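Long-range contacts in indole-3-acetic acid-amido synthetase GH3.15 (Arabidopsis thaliana, PDB 6E1Q), which joins the auxin precursor indole-3-butyric acid to glutamine, and possibly cysteine, by ATP-dependent adenylation and amide formation, and likewise modifies the herbicide 2,4-DB: residues I143-T148 / T161-F166; P90-L95 / L110-L115; E540-F545 / S553-P558. All blocks are in the same frame, centred on the assembly; numbering follows the deposited sequence. Where two conformers were deposited one is given.

Overall arrangement
Contacts 2, 1 and 3 follow one another along the chain in that order, without overlap. Contacts 2 and 1 both lie in the GH3 N-terminal domain, their centres about 16 Å apart. Contact 2 pairs strands 91-97 and 105-111 and runs into helix 112-132; contact 1 sets the loop after strand 140-143 against the start of helix 162-172, and Met162 and Ser165 of that helix pack on Leu95 of contact 2. Contact 3 lies in the C-terminal domain, its centre about 17 Å from that of contact 1, where Ser553 touches Tyr145. Contact 1, which lines the ligand pocket, touches both of the others, while contacts 2 and 3 do not touch.

Contact 1. Residues I143-T148 / T161-F166; sequences IFYFVT and TMVTSF. With CFA ((2,4-dichlorophenoxy)acetic acid), chain C; CFA ((2,4-dichlorophenoxy)acetic acid), chain D.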
loop_
_atom_site.group_PDB
_atom_site.type_symbol
_atom_site.label_atom_id
_atom_site.label_comp_id
_atom_site.label_asym_id
_atom_site.label_seq_id
_atom_site.Cartn_x
_atom_site.Cartn_y
_atom_site.Cartn_z
ATOM N N ILE A 143 -13.487 -7.449 -1.108
ATOM C CA ILE A 143 -12.432 -6.466 -1.307
ATOM C C ILE A 143 -12.996 -5.109 -0.932
ATOM O O ILE A 143 -13.968 -4.641 -1.533
ATOM C CB ILE A 143 -11.902 -6.486 -2.751
ATOM C CG1 ILE A 143 -11.057 -7.745 -2.985
ATOM C CG2 ILE A 143 -11.056 -5.264 -3.038
ATOM C CD1 ILE A 143 -10.851 -8.067 -4.442
ATOM N N PHE A 144 -12.395 -4.488 0.074
ATOM C CA PHE A 144 -12.821 -3.180 0.539
ATOM C C PHE A 144 -12.056 -2.149 -0.272
ATOM O O PHE A 144 -10.878 -1.895 -0.039
ATOM C CB PHE A 144 -12.586 -3.036 2.036
ATOM C CG PHE A 144 -13.375 -4.018 2.853
ATOM C CD1 PHE A 144 -14.753 -3.945 2.892
ATOM C CD2 PHE A 144 -12.743 -5.023 3.554
ATOM C CE1 PHE A 144 -15.492 -4.841 3.634
ATOM C CE2 PHE A 144 -13.473 -5.927 4.300
ATOM C CZ PHE A 144 -14.859 -5.827 4.339
ATOM N N TYR A 145 -12.740 -1.552 -1.231
ATOM C CA TYR A 145 -12.108 -0.610 -2.133
ATOM C C TYR A 145 -13.221 0.173 -2.780
ATOM O O TYR A 145 -14.175 -0.429 -3.278
ATOM C CB TYR A 145 -11.292 -1.318 -3.223
ATOM C CG TYR A 145 -10.541 -0.326 -4.092
ATOM C CD1 TYR A 145 -9.317 0.176 -3.683
ATOM C CD2 TYR A 145 -11.069 0.134 -5.299
ATOM C CE1 TYR A 145 -8.623 1.080 -4.449
ATOM C CE2 TYR A 145 -10.376 1.063 -6.076
ATOM C CZ TYR A 145 -9.153 1.532 -5.635
ATOM O OH TYR A 145 -8.418 2.447 -6.358
ATOM N N PHE A 146 -13.103 1.493 -2.798
ATOM C CA PHE A 146 -14.013 2.232 -3.655
ATOM C C PHE A 146 -13.353 3.530 -4.095
ATOM O O PHE A 146 -12.409 4.012 -3.471
ATOM C CB PHE A 146 -15.378 2.464 -2.987
ATOM C CG PHE A 146 -15.309 2.960 -1.569
ATOM C CD1 PHE A 146 -15.034 4.293 -1.297
ATOM C CD2 PHE A 146 -15.569 2.100 -0.510
ATOM C CE1 PHE A 146 -15.001 4.758 0.010
ATOM C CE2 PHE A 146 -15.530 2.562 0.803
ATOM C CZ PHE A 146 -15.245 3.891 1.060
ATOM N N VAL A 147 -13.836 4.061 -5.214
ATOM C CA VAL A 147 -13.281 5.257 -5.833
ATOM C C VAL A 147 -14.325 6.366 -5.797
ATOM O O VAL A 147 -15.514 6.119 -6.030
ATOM C CB VAL A 147 -12.808 4.972 -7.274
ATOM C CG1 VAL A 147 -13.894 4.276 -8.060
ATOM C CG2 VAL A 147 -12.438 6.259 -7.964
ATOM N N THR A 148 -13.878 7.587 -5.498
ATOM C CA THR A 148 -14.771 8.721 -5.299
ATOM C C THR A 148 -14.771 9.706 -6.458
ATOM O O THR A 148 -15.656 10.569 -6.507
ATOM C CB THR A 148 -14.407 9.468 -4.008
ATOM O OG1 THR A 148 -13.130 10.103 -4.158
ATOM C CG2 THR A 148 -14.351 8.494 -2.847
ATOM N N THR A 161 -7.143 4.525 -11.199
ATOM C CA THR A 161 -6.206 3.779 -10.365
ATOM C C THR A 161 -5.916 2.430 -10.999
ATOM O O THR A 161 -6.669 1.936 -11.848
ATOM C CB THR A 161 -6.745 3.573 -8.947
ATOM O OG1 THR A 161 -7.969 2.823 -8.989
ATOM C CG2 THR A 161 -7.015 4.933 -8.279
ATOM N N MET A 162 -4.794 1.840 -10.587
ATOM C CA MET A 162 -4.444 0.510 -11.077
ATOM C C MET A 162 -5.457 -0.534 -10.618
ATOM O O MET A 162 -5.841 -1.426 -11.395
ATOM C CB MET A 162 -3.039 0.137 -10.612
ATOM C CG MET A 162 -2.714 -1.311 -10.852
ATOM S SD MET A 162 -2.285 -1.517 -12.585
ATOM C CE MET A 162 -3.426 -2.796 -13.089
ATOM N N VAL A 163 -5.899 -0.441 -9.361
ATOM C CA VAL A 163 -6.907 -1.374 -8.855
ATOM C C VAL A 163 -8.172 -1.300 -9.701
ATOM O O VAL A 163 -8.697 -2.325 -10.155
ATOM C CB VAL A 163 -7.203 -1.087 -7.374
ATOM C CG1 VAL A 163 -8.374 -1.916 -6.928
ATOM C CG2 VAL A 163 -5.953 -1.378 -6.528
ATOM N N THR A 164 -8.680 -0.084 -9.937
ATOM C CA THR A 164 -9.889 0.037 -10.750
ATOM C C THR A 164 -9.669 -0.553 -12.135
ATOM O O THR A 164 -10.519 -1.287 -12.649
ATOM C CB THR A 164 -10.321 1.494 -10.869
ATOM O OG1 THR A 164 -10.673 2.004 -9.579
ATOM C CG2 THR A 164 -11.495 1.610 -11.809
ATOM N N SER A 165 -8.524 -0.246 -12.753
ATOM C CA SER A 165 -8.238 -0.782 -14.079
ATOM C C SER A 165 -8.171 -2.302 -14.046
ATOM O O SER A 165 -8.671 -2.978 -14.958
ATOM C CB SER A 165 -6.917 -0.213 -14.602
ATOM O OG SER A 165 -7.037 1.180 -14.787
ATOM N N PHE A 166 -7.543 -2.850 -13.000
ATOM C CA PHE A 166 -7.453 -4.296 -12.844
ATOM C C PHE A 166 -8.842 -4.917 -12.713
ATOM O O PHE A 166 -9.193 -5.839 -13.458
ATOM C CB PHE A 166 -6.580 -4.616 -11.627
ATOM C CG PHE A 166 -6.263 -6.075 -11.463
ATOM C CD1 PHE A 166 -5.169 -6.638 -12.108
ATOM C CD2 PHE A 166 -7.034 -6.880 -10.636
ATOM C CE1 PHE A 166 -4.863 -7.981 -11.947
ATOM C CE2 PHE A 166 -6.738 -8.227 -10.474
ATOM C CZ PHE A 166 -5.653 -8.775 -11.133
HETATM C C1 CFA C . -7.440 -9.617 -2.745
HETATM C C2 CFA C . -6.150 -9.353 -3.517
HETATM C "C1'" CFA C . -5.954 -7.022 -3.044
HETATM C "C2'" CFA C . -5.297 -5.952 -2.453
HETATM C "C3'" CFA C . -5.823 -4.689 -2.561
HETATM C "C4'" CFA C . -6.994 -4.494 -3.248
HETATM C "C5'" CFA C . -7.658 -5.539 -3.845
HETATM CL CL3 CFA C . -3.774 -6.138 -1.541
HETATM C "C6'" CFA C . -7.130 -6.803 -3.744
HETATM O O1 CFA C . -8.413 -10.174 -3.314
HETATM O O2 CFA C . -7.531 -9.251 -1.550
HETATM O "O1'" CFA C . -5.420 -8.310 -2.934
HETATM CL CL4 CFA C . -7.644 -2.859 -3.362
HETATM C C1 CFA D . -0.516 -4.980 -7.106
HETATM C C2 CFA D . -1.948 -5.346 -6.704
HETATM C "C1'" CFA D . -3.657 -6.882 -7.387
HETATM C "C2'" CFA D . -4.882 -6.223 -7.413
HETATM C "C3'" CFA D . -6.048 -6.922 -7.127
HETATM C "C4'" CFA D . -5.993 -8.274 -6.822
HETATM C "C5'" CFA D . -4.774 -8.928 -6.804
HETATM CL CL3 CFA D . -4.971 -4.480 -7.810
HETATM C "C6'" CFA D . -3.613 -8.234 -7.090
HETATM O O1 CFA D . 0.215 -5.858 -7.626
HETATM O O2 CFA D . -0.051 -3.821 -6.925
HETATM O "O1'" CFA D . -2.458 -6.213 -7.681
HETATM CL CL4 CFA D . -7.482 -9.193 -6.455
#
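Tyr145 carries nearly the whole contact, its ring laid against Val163 and its hydroxyl reaching the start of helix 162-172. With CG anti to the backbone N (chi1 -175°), the ring extends from the loop so that Val163 CG1 sits over the middle of one face, 3.6 Å from the centroid and 6° off the ring normal, a CH-pi contact. At the ring edge Thr164 OG1 lies 3.6 Å from Tyr145 CE2. Beyond it Tyr145 OH meets Thr161 OG1 at 2.7 Å, in a hydrogen bond whose donor may be either hydroxyl. Thr161 is the N-cap of the helix, its OG1 accepting from Thr164 N at 3.1 Å, so a single oxygen serves both the cap and the tyrosine. Against this tight packing, Val147 is loosely placed and partly exposed, its CG1 only coming within 4.2 Å of Thr164 OG1.

The contact also lines both sites occupied by (2,4-dichlorophenoxy)acetic acid. Tyr145 CD1 touches CL4 of the chain C ligand at 3.5 Å, and Ile143 CG2 packs against the same ligand's ring. Val163 CG2 meets CL3 of the chain D molecule at 3.5 Å, while Phe166 offers that molecule a ring face. Ile143, Tyr145 and Val163 thus give the chain C ligand largely apolar surfaces, and Val163 and Phe166 do so for the chain D ligand, consistent with sites suited to chlorinated aryl groups.

Contact 2. Residues P90-L95 / L110-L115; sequences PISVLL and LTTEDL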
loop_
_atom_site.group_PDB
_atom_site.type_symbol
_atom_site.label_atom_id
_atom_site.label_comp_id
_atom_site.label_asym_id
_atom_site.label_seq_id
_atom_site.Cartn_x
_atom_site.Cartn_y
_atom_site.Cartn_z
ATOM N N PRO A 90 -0.607 1.549 -28.277
ATOM C CA PRO A 90 -1.411 2.659 -27.755
ATOM C C PRO A 90 -1.463 2.658 -26.234
ATOM O O PRO A 90 -1.466 1.606 -25.591
ATOM C CB PRO A 90 -2.800 2.423 -28.376
ATOM C CG PRO A 90 -2.757 1.059 -28.978
ATOM C CD PRO A 90 -1.334 0.762 -29.287
ATOM N N ILE A 91 -1.468 3.859 -25.661
ATOM C CA ILE A 91 -1.688 4.022 -24.228
ATOM C C ILE A 91 -3.189 3.933 -23.977
ATOM O O ILE A 91 -3.962 4.722 -24.524
ATOM C CB ILE A 91 -1.118 5.359 -23.727
ATOM C CG1 ILE A 91 0.366 5.488 -24.079
ATOM C CG2 ILE A 91 -1.389 5.558 -22.227
ATOM C CD1 ILE A 91 1.206 4.415 -23.511
ATOM N N SER A 92 -3.613 2.973 -23.156
ATOM C CA SER A 92 -5.058 2.815 -23.003
ATOM C C SER A 92 -5.627 3.576 -21.811
ATOM O O SER A 92 -6.813 3.918 -21.828
ATOM C CB SER A 92 -5.434 1.337 -22.894
ATOM O OG SER A 92 -4.741 0.743 -21.829
ATOM N N VAL A 93 -4.822 3.842 -20.772
ATOM C CA VAL A 93 -5.244 4.654 -19.630
ATOM C C VAL A 93 -4.003 5.284 -19.030
ATOM O O VAL A 93 -2.891 4.790 -19.211
ATOM C CB VAL A 93 -5.985 3.857 -18.514
ATOM C CG1 VAL A 93 -7.419 3.590 -18.885
ATOM C CG2 VAL A 93 -5.234 2.560 -18.160
ATOM N N LEU A 94 -4.192 6.381 -18.297
ATOM C CA LEU A 94 -3.171 6.815 -17.358
ATOM C C LEU A 94 -3.567 6.431 -15.944
ATOM O O LEU A 94 -4.711 6.627 -15.537
ATOM C CB LEU A 94 -2.894 8.315 -17.419
ATOM C CG LEU A 94 -2.541 8.891 -18.780
ATOM C CD1 LEU A 94 -2.509 10.398 -18.749
ATOM C CD2 LEU A 94 -1.188 8.312 -19.178
ATOM N N LEU A 95 -2.607 5.910 -15.205
ATOM C CA LEU A 95 -2.834 5.463 -13.842
ATOM C C LEU A 95 -2.436 6.560 -12.860
ATOM O O LEU A 95 -1.328 7.100 -12.945
ATOM C CB LEU A 95 -2.033 4.194 -13.568
ATOM C CG LEU A 95 -2.405 2.938 -14.363
ATOM C CD1 LEU A 95 -1.531 1.763 -13.931
ATOM C CD2 LEU A 95 -3.877 2.559 -14.240
ATOM N N LEU A 110 -0.287 3.145 -19.203
ATOM C CA LEU A 110 -0.519 1.705 -19.204
ATOM C C LEU A 110 -1.060 1.301 -20.569
ATOM O O LEU A 110 -2.043 1.876 -21.043
ATOM C CB LEU A 110 -1.506 1.301 -18.101
ATOM C CG LEU A 110 -1.833 -0.191 -17.973
ATOM C CD1 LEU A 110 -0.595 -0.982 -17.576
ATOM C CD2 LEU A 110 -2.970 -0.433 -16.973
ATOM N N THR A 111 -0.410 0.333 -21.209
ATOM C CA THR A 111 -0.952 -0.265 -22.421
ATOM C C THR A 111 -1.864 -1.451 -22.075
ATOM O O THR A 111 -1.779 -2.049 -20.993
ATOM C CB THR A 111 0.168 -0.725 -23.361
ATOM O OG1 THR A 111 0.926 -1.764 -22.733
ATOM C CG2 THR A 111 1.104 0.425 -23.684
ATOM N N THR A 112 -2.750 -1.776 -23.020
ATOM C CA THR A 112 -3.705 -2.868 -22.833
ATOM C C THR A 112 -2.991 -4.210 -22.667
ATOM O O THR A 112 -3.379 -5.035 -21.827
ATOM C CB THR A 112 -4.678 -2.902 -24.019
ATOM O OG1 THR A 112 -5.613 -1.822 -23.903
ATOM C CG2 THR A 112 -5.448 -4.221 -24.072
ATOM N N GLU A 113 -1.931 -4.428 -23.443
ATOM C CA GLU A 113 -1.150 -5.654 -23.337
ATOM C C GLU A 113 -0.495 -5.764 -21.965
ATOM O O GLU A 113 -0.542 -6.825 -21.324
ATOM C CB GLU A 113 -0.090 -5.691 -24.442
ATOM C CG GLU A 113 -0.645 -5.816 -25.873
ATOM C CD GLU A 113 -1.144 -4.492 -26.482
ATOM O OE1 GLU A 113 -1.235 -3.465 -25.764
ATOM O OE2 GLU A 113 -1.452 -4.489 -27.697
ATOM N N ASP A 114 0.148 -4.681 -21.516
ATOM C CA ASP A 114 0.729 -4.657 -20.178
ATOM C C ASP A 114 -0.332 -5.006 -19.139
ATOM O O ASP A 114 -0.111 -5.863 -18.279
ATOM C CB ASP A 114 1.368 -3.284 -19.921
ATOM C CG ASP A 114 2.169 -3.219 -18.615
ATOM O OD1 ASP A 114 1.943 -4.048 -17.712
ATOM O OD2 ASP A 114 3.024 -2.309 -18.476
ATOM N N LEU A 115 -1.521 -4.402 -19.250
ATOM C CA LEU A 115 -2.580 -4.687 -18.290
ATOM C C LEU A 115 -3.002 -6.154 -18.345
ATOM O O LEU A 115 -3.190 -6.798 -17.305
ATOM C CB LEU A 115 -3.786 -3.787 -18.540
ATOM C CG LEU A 115 -4.985 -4.125 -17.650
ATOM C CD1 LEU A 115 -4.616 -3.999 -16.164
ATOM C CD2 LEU A 115 -6.159 -3.237 -17.969
HETATM O O HOH W 1 -3.112 -0.693 -25.628
#
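Ser92 OG is turned between its own backbone N and carbonyl carbon (chi1 57°), which carries it to Leu110 O, while Leu110 extends CG opposite its N (chi1 -179°) and so lays its side chain beside Val93 and across Leu95. Leu110 O is gripped twice by the serine. Ser92 N approaches at 2.9 Å in the carbonyl plane, and Ser92 OG donates at 3.0 Å from 42° above that plane. Val93 N adds only a weak bond to Leu110 O, whereas Leu110 N gives an ordinary one to Val93 O at 3.1 Å. With Ser92 and Val93 both facing Leu110, the antiparallel hairpin of strands 91-97 and 105-111 contains a classic beta bulge. Strand 91-97 ends at the ATP-binding Ser97, and Ser98, also ATP-binding, begins the loop to strand 105-111, which probably corresponds to the phosphate-binding loop of ANL adenylating enzymes. Replacing Ser92 by an alanine removes the hydroxyl, so Leu110 O would probably lose its side-chain donor and keep only backbone ones. On the apolar side Val93 CG2 lies 3.9 Å from Leu110 CB, the two side chains pointing the same way, and Leu95 CD1 meets Leu110 CD2 at 4.0 Å. At the other end Thr111 caps helix 112-132, its OG1 accepting from Asp114 N. A water bridges the hairpin to this helix start, donating to Pro90 O at 2.8 Å and accepting from Thr112 N at 2.8 Å.

Contact 3. Residues E540-F545 / S553-P558; sequences ELMNFF and SQYKTP
Met542 drapes over the ring of Tyr555, joining helix 537-547 to the loop that follows it. Its CB lies 3.6 Å from Tyr555 CZ, above the phenol end of the ring. CG, placed opposite the backbone N (chi1 160°), comes over the ring centre, 3.9 Å from the centroid and 13° off the normal, as a CH-pi contact. SD then slides toward the rim, 3.5 Å from Tyr555 CD2, in an oblique Met-aromatic contact. There the chain bends, and its end leads away from the loop.

Tyr555 itself reaches so far across that its OH lies 3.4 Å from Met542 CA, against the helix backbone, with no hydrogen bond between the two segments. At the ring edge, near its plane, Phe545 CD2 packs 3.8 Å from Tyr555 CE1; Tyr555 OH in turn lies at the edge of the Phe545 ring, while Phe544 CD2 covers one face of that ring. Pro558 completes the apolar patch, its CG 4.0 Å from Phe545 CE2 and its CD 4.5 Å from Leu541 CD2.

Helix 564-571 also packs on helix 537-547, touching Leu541 and Phe544. Hydrogen bonds of Thr557 OG1 with Asp464 and of Pro558 O with Thr466 join the loop to strand 461-470 on one hand, Tyr555 and Pro558 to helix 537-547 on the other, with helix 220-243 of the N-terminal domain touching at Met542.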
loop_
_atom_site.group_PDB
_atom_site.type_symbol
_atom_site.label_atom_id
_atom_site.label_comp_id
_atom_site.label_asym_id
_atom_site.label_seq_id
_atom_site.Cartn_x
_atom_site.Cartn_y
_atom_site.Cartn_z
ATOM N N GLU A 540 -9.506 12.637 12.170
ATOM C CA GLU A 540 -9.665 14.051 11.836
ATOM C C GLU A 540 -8.594 14.494 10.847
ATOM O O GLU A 540 -8.880 15.220 9.888
ATOM C CB GLU A 540 -9.615 14.922 13.100
ATOM C CG GLU A 540 -9.745 16.443 12.806
ATOM C CD GLU A 540 -9.771 17.325 14.072
ATOM O OE1 GLU A 540 -9.751 16.775 15.189
ATOM O OE2 GLU A 540 -9.811 18.572 13.950
ATOM N N LEU A 541 -7.353 14.069 11.074
ATOM C CA LEU A 541 -6.281 14.389 10.146
ATOM C C LEU A 541 -6.614 13.864 8.763
ATOM O O LEU A 541 -6.506 14.582 7.765
ATOM C CB LEU A 541 -4.957 13.793 10.647
ATOM C CG LEU A 541 -3.729 14.114 9.784
ATOM C CD1 LEU A 541 -3.429 15.629 9.808
ATOM C CD2 LEU A 541 -2.513 13.335 10.235
ATOM N N MET A 542 -7.048 12.607 8.698
ATOM C CA MET A 542 -7.373 11.992 7.420
ATOM C C MET A 542 -8.479 12.750 6.704
ATOM O O MET A 542 -8.374 13.025 5.500
ATOM C CB MET A 542 -7.779 10.534 7.642
ATOM C CG MET A 542 -8.585 9.962 6.497
ATOM S SD MET A 542 -8.558 8.183 6.446
ATOM C CE MET A 542 -10.022 8.052 7.422
ATOM N N ASN A 543 -9.550 13.098 7.424
ATOM C CA ASN A 543 -10.674 13.782 6.785
ATOM C C ASN A 543 -10.262 15.158 6.283
ATOM O O ASN A 543 -10.820 15.669 5.298
ATOM C CB ASN A 543 -11.851 13.890 7.760
ATOM C CG ASN A 543 -12.527 12.550 8.001
ATOM O OD1 ASN A 543 -12.517 11.673 7.138
ATOM N ND2 ASN A 543 -13.140 12.395 9.165
ATOM N N PHE A 544 -9.280 15.765 6.946
ATOM C CA PHE A 544 -8.735 17.027 6.472
ATOM C C PHE A 544 -8.127 16.865 5.080
ATOM O O PHE A 544 -8.413 17.651 4.168
ATOM C CB PHE A 544 -7.696 17.538 7.473
ATOM C CG PHE A 544 -6.921 18.710 6.975
ATOM C CD1 PHE A 544 -7.472 19.980 6.994
ATOM C CD2 PHE A 544 -5.645 18.537 6.458
ATOM C CE1 PHE A 544 -6.758 21.062 6.516
ATOM C CE2 PHE A 544 -4.921 19.614 5.977
ATOM C CZ PHE A 544 -5.476 20.875 6.005
ATOM N N PHE A 545 -7.290 15.834 4.894
ATOM C CA PHE A 545 -6.673 15.624 3.585
ATOM C C PHE A 545 -7.703 15.193 2.538
ATOM O O PHE A 545 -7.627 15.621 1.376
ATOM C CB PHE A 545 -5.530 14.609 3.695
ATOM C CG PHE A 545 -4.333 15.136 4.445
ATOM C CD1 PHE A 545 -3.606 16.221 3.951
ATOM C CD2 PHE A 545 -3.936 14.565 5.642
ATOM C CE1 PHE A 545 -2.498 16.717 4.653
ATOM C CE2 PHE A 545 -2.828 15.050 6.348
ATOM C CZ PHE A 545 -2.116 16.130 5.853
ATOM N N SER A 553 -9.029 5.704 -1.090
ATOM C CA SER A 553 -8.498 4.345 -1.137
ATOM C C SER A 553 -6.982 4.315 -1.142
ATOM O O SER A 553 -6.387 3.272 -0.873
ATOM C CB SER A 553 -9.015 3.637 -2.384
ATOM O OG SER A 553 -8.627 4.352 -3.547
ATOM N N GLN A 554 -6.343 5.421 -1.488
ATOM C CA GLN A 554 -4.896 5.478 -1.469
ATOM C C GLN A 554 -4.379 6.221 -0.250
ATOM O O GLN A 554 -3.169 6.416 -0.126
ATOM C CB GLN A 554 -4.383 6.119 -2.763
ATOM C CG GLN A 554 -4.524 5.210 -3.994
ATOM C CD GLN A 554 -4.385 5.956 -5.331
ATOM O OE1 GLN A 554 -5.064 6.954 -5.579
ATOM N NE2 GLN A 554 -3.511 5.458 -6.196
ATOM N N TYR A 555 -5.260 6.626 0.665
ATOM C CA TYR A 555 -4.807 7.425 1.798
ATOM C C TYR A 555 -3.944 6.593 2.741
ATOM O O TYR A 555 -4.302 5.467 3.106
ATOM C CB TYR A 555 -5.985 8.016 2.573
ATOM C CG TYR A 555 -5.513 8.832 3.757
ATOM C CD1 TYR A 555 -5.220 10.192 3.613
ATOM C CD2 TYR A 555 -5.328 8.242 5.008
ATOM C CE1 TYR A 555 -4.763 10.949 4.700
ATOM C CE2 TYR A 555 -4.875 8.987 6.092
ATOM C CZ TYR A 555 -4.596 10.344 5.932
ATOM O OH TYR A 555 -4.144 11.100 7.008
ATOM N N LYS A 556 -2.806 7.161 3.141
ATOM C CA LYS A 556 -1.989 6.633 4.222
ATOM C C LYS A 556 -1.685 7.770 5.177
ATOM O O LYS A 556 -1.489 8.911 4.754
ATOM C CB LYS A 556 -0.657 6.039 3.722
ATOM C CG LYS A 556 -0.706 5.362 2.369
ATOM C CD LYS A 556 0.692 4.902 1.970
ATOM C CE LYS A 556 0.841 4.787 0.470
ATOM N NZ LYS A 556 1.310 3.445 0.056
ATOM N N THR A 557 -1.625 7.456 6.460
ATOM C CA THR A 557 -1.191 8.472 7.408
ATOM C C THR A 557 0.218 8.940 7.061
ATOM O O THR A 557 1.151 8.126 7.070
ATOM C CB THR A 557 -1.234 7.935 8.836
ATOM O OG1 THR A 557 -2.573 7.510 9.138
ATOM C CG2 THR A 557 -0.824 9.032 9.809
ATOM N N PRO A 558 0.412 10.205 6.697
ATOM C CA PRO A 558 1.779 10.684 6.444
ATOM C C PRO A 558 2.561 10.667 7.746
ATOM O O PRO A 558 2.029 10.995 8.808
ATOM C CB PRO A 558 1.569 12.114 5.935
ATOM C CG PRO A 558 0.306 12.546 6.633
ATOM C CD PRO A 558 -0.566 11.308 6.740
#